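Local coordinates for protein DegT/DnrJ/EryC1/StrS aminotransferase (Brucella abortus 2308, PDB 4QGR) that probably acts as a pyridoxal-phosphate-dependent aminotransferase, binding pyridoxal-5'-phosphate to transfer amino groups, at residues Val85-Phe90 / Ala140-Asp145. Residues are numbered along the deposited sequence; the frame is centred on the assembly and turned at random.
Sequences VFVPSF and AIIPVD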
ATOM      1  N   VAL A  85      -3.884 -18.073  13.641  1.00 11.91           N
ATOM      2  CA  VAL A  85      -3.889 -18.308  12.166  1.00 11.88           C
ATOM      3  C   VAL A  85      -2.686 -19.190  11.823  1.00 11.71           C
ATOM      4  O   VAL A  85      -1.521 -18.895  12.208  1.00 11.50           O
ATOM      5  CB  VAL A  85      -3.841 -16.999  11.357  1.00 11.65           C
ATOM      6  CG1 VAL A  85      -3.792 -17.276   9.862  1.00 11.56           C
ATOM      7  CG2 VAL A  85      -4.977 -16.048  11.708  1.00 12.14           C
ATOM      8  N   PHE A  86      -2.945 -20.302  11.137  1.00 11.86           N
ATOM      9  CA  PHE A  86      -1.933 -21.346  10.869  1.00 12.05           C
ATOM     10  C   PHE A  86      -1.283 -21.094   9.528  1.00 11.75           C
ATOM     11  O   PHE A  86      -1.997 -20.960   8.528  1.00 11.97           O
ATOM     12  CB  PHE A  86      -2.606 -22.750  10.946  1.00 12.67           C
ATOM     13  CG  PHE A  86      -3.215 -22.987  12.283  1.00 13.17           C
ATOM     14  CD1 PHE A  86      -4.492 -22.476  12.573  1.00 13.65           C
ATOM     15  CD2 PHE A  86      -2.457 -23.505  13.315  1.00 13.77           C
ATOM     16  CE1 PHE A  86      -5.034 -22.588  13.802  1.00 14.30           C
ATOM     17  CE2 PHE A  86      -3.007 -23.651  14.571  1.00 13.81           C
ATOM     18  CZ  PHE A  86      -4.282 -23.182  14.836  1.00 14.24           C
ATOM     19  N   VAL A  87       0.047 -20.954   9.540  1.00 11.62           N
ATOM     20  CA  VAL A  87       0.843 -20.527   8.368  1.00 11.70           C
ATOM     21  C   VAL A  87       2.127 -21.337   8.277  1.00 12.01           C
ATOM     22  O   VAL A  87       2.625 -21.879   9.299  1.00 12.47           O
ATOM     23  CB  VAL A  87       1.159 -18.997   8.420  1.00 11.64           C
ATOM     24  CG1 VAL A  87      -0.127 -18.222   8.633  1.00 11.69           C
ATOM     25  CG2 VAL A  87       2.120 -18.645   9.549  1.00 11.85           C
ATOM     26  N   PRO A  88       2.690 -21.445   7.052  1.00 12.30           N
ATOM     27  CA  PRO A  88       4.036 -22.008   7.002  1.00 12.63           C
ATOM     28  C   PRO A  88       5.079 -21.039   7.538  1.00 12.79           C
ATOM     29  O   PRO A  88       4.858 -19.835   7.585  1.00 12.29           O
ATOM     30  CB  PRO A  88       4.267 -22.241   5.499  1.00 12.54           C
ATOM     31  CG  PRO A  88       2.994 -21.901   4.815  1.00 12.06           C
ATOM     32  CD  PRO A  88       2.229 -21.009   5.722  1.00 11.87           C
ATOM     33  N   SER A  89       6.184 -21.598   8.025  1.00 13.46           N
ATOM     34  CA  SER A  89       7.385 -20.822   8.325  1.00 13.12           C
ATOM     35  C   SER A  89       8.274 -20.696   7.071  1.00 13.05           C
ATOM     36  O   SER A  89       9.007 -19.705   6.928  1.00 13.66           O
ATOM     37  CB  SER A  89       8.141 -21.522   9.457  1.00 13.93           C
ATOM     38  OG  SER A  89       9.408 -20.935   9.672  1.00 13.60           O
ATOM     39  N   PHE A  90       8.251 -21.697   6.187  1.00 12.74           N
ATOM     40  CA  PHE A  90       9.019 -21.645   4.951  1.00 12.49           C
ATOM     41  C   PHE A  90       8.235 -20.910   3.872  1.00 12.80           C
ATOM     42  O   PHE A  90       7.571 -21.537   3.058  1.00 13.12           O
ATOM     43  CB  PHE A  90       9.390 -23.069   4.503  1.00 12.75           C
ATOM     44  CG  PHE A  90      10.569 -23.122   3.591  1.00 12.48           C
ATOM     45  CD1 PHE A  90      11.828 -22.903   4.091  1.00 12.82           C
ATOM     46  CD2 PHE A  90      10.402 -23.371   2.219  1.00 12.90           C
ATOM     47  CE1 PHE A  90      12.933 -22.924   3.272  1.00 12.99           C
ATOM     48  CE2 PHE A  90      11.497 -23.397   1.376  1.00 12.76           C
ATOM     49  CZ  PHE A  90      12.764 -23.167   1.900  1.00 12.69           C
ATOM     50  N   ALA A 140      -8.176 -19.225  11.209  1.00 13.92           N
ATOM     51  CA  ALA A 140      -7.821 -19.284   9.792  1.00 13.11           C
ATOM     52  C   ALA A 140      -6.569 -20.074   9.499  1.00 12.48           C
ATOM     53  O   ALA A 140      -5.738 -20.318  10.371  1.00 12.29           O
ATOM     54  CB  ALA A 140      -7.670 -17.869   9.241  1.00 12.68           C
ATOM     55  N   ILE A 141      -6.438 -20.447   8.230  1.00 12.23           N
ATOM     56  CA  ILE A 141      -5.247 -21.125   7.676  1.00 11.93           C
ATOM     57  C   ILE A 141      -4.845 -20.367   6.442  1.00 11.78           C
ATOM     58  O   ILE A 141      -5.717 -19.993   5.629  1.00 11.66           O
ATOM     59  CB  ILE A 141      -5.530 -22.592   7.264  1.00 11.86           C
ATOM     60  CG1 ILE A 141      -6.275 -23.288   8.392  1.00 12.39           C
ATOM     61  CG2 ILE A 141      -4.222 -23.288   6.874  1.00 11.61           C
ATOM     62  CD1 ILE A 141      -6.998 -24.559   8.013  1.00 12.74           C
ATOM     63  N   ILE A 142      -3.541 -20.101   6.302  1.00 11.48           N
ATOM     64  CA  ILE A 142      -3.000 -19.477   5.092  1.00 11.36           C
ATOM     65  C   ILE A 142      -1.964 -20.400   4.459  1.00 11.25           C
ATOM     66  O   ILE A 142      -0.754 -20.215   4.635  1.00 10.76           O
ATOM     67  CB  ILE A 142      -2.411 -18.056   5.284  1.00 11.81           C
ATOM     68  CG1 ILE A 142      -3.342 -17.175   6.101  1.00 12.47           C
ATOM     69  CG2 ILE A 142      -2.086 -17.417   3.924  1.00 11.65           C
ATOM     70  CD1 ILE A 142      -2.855 -15.746   6.355  1.00 12.41           C
ATOM     71  N   PRO A 143      -2.456 -21.375   3.683  1.00 11.54           N
ATOM     72  CA  PRO A 143      -1.521 -22.152   2.904  1.00 12.05           C
ATOM     73  C   PRO A 143      -0.874 -21.281   1.829  1.00 11.89           C
ATOM     74  O   PRO A 143      -1.507 -20.328   1.327  1.00 12.26           O
ATOM     75  CB  PRO A 143      -2.393 -23.244   2.268  1.00 12.13           C
ATOM     76  CG  PRO A 143      -3.715 -23.151   2.931  1.00 12.40           C
ATOM     77  CD  PRO A 143      -3.837 -21.698   3.339  1.00 11.65           C
ATOM     78  N   VAL A 144       0.362 -21.632   1.466  1.00 11.47           N
ATOM     79  CA  VAL A 144       1.089 -20.938   0.392  1.00 10.70           C
ATOM     80  C   VAL A 144       1.318 -21.880  -0.759  1.00 10.87           C
ATOM     81  O   VAL A 144       1.661 -23.047  -0.554  1.00 10.93           O
ATOM     82  CB  VAL A 144       2.444 -20.405   0.904  1.00 10.23           C
ATOM     83  CG1 VAL A 144       3.201 -19.717  -0.203  1.00 10.51           C
ATOM     84  CG2 VAL A 144       2.218 -19.461   2.091  1.00 10.48           C
ATOM     85  N   ASP A 145       1.121 -21.381  -1.972  1.00 10.30           N
ATOM     86  CA  ASP A 145       1.462 -22.150  -3.133  1.00 11.05           C
ATOM     87  C   ASP A 145       2.918 -21.857  -3.453  1.00 11.03           C
ATOM     88  O   ASP A 145       3.206 -21.032  -4.289  1.00 11.75           O
ATOM     89  CB  ASP A 145       0.597 -21.753  -4.311  1.00 10.82           C
ATOM     90  CG  ASP A 145      -0.877 -21.922  -4.044  1.00 11.06           C
ATOM     91  OD1 ASP A 145      -1.263 -22.870  -3.310  1.00 11.97           O
ATOM     92  OD2 ASP A 145      -1.672 -21.100  -4.584  1.00 11.42           O
TER
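F86 links to A140 and I142 by two backbone hydrogen bonds, pairing parallel neighbours of the central sheet in this PLP-dependent aminotransferase fold. F86 N donates to A140 O at 2.9 Å. I142 N donates to F86 O at 2.8 Å, and this bond is close to straight (170° at the hydrogen). Two CA-H...O contacts, from V85 to A140 O and from I141 to F86 O, flank them. A140 O also lies at the edge of the F86 ring, 3.3 Å from CD1. That ring packs on helix 120-133.

V85, A140 and I142 meet on the face that carries helix 94-101. V85 CG1 stands anti to its backbone N (chi1 178°). There V85 CG1 touches A140 CB and lies 3.8 Å from I142 CG1. V87 runs alongside I142, with its CG1 against I142 CB.

No backbone N-H follows at P88. Its CD sits 3.3 Å from I142 O, a buried oxygen with no hydrogen-bond partner in the model. Past the end of strand 137-141, V144 touches the bound pyridoxal-5'-phosphate and also packs on T91 and T95. P88 crosses V144 obliquely, its ring CG 3.7 Å from V144 CG2.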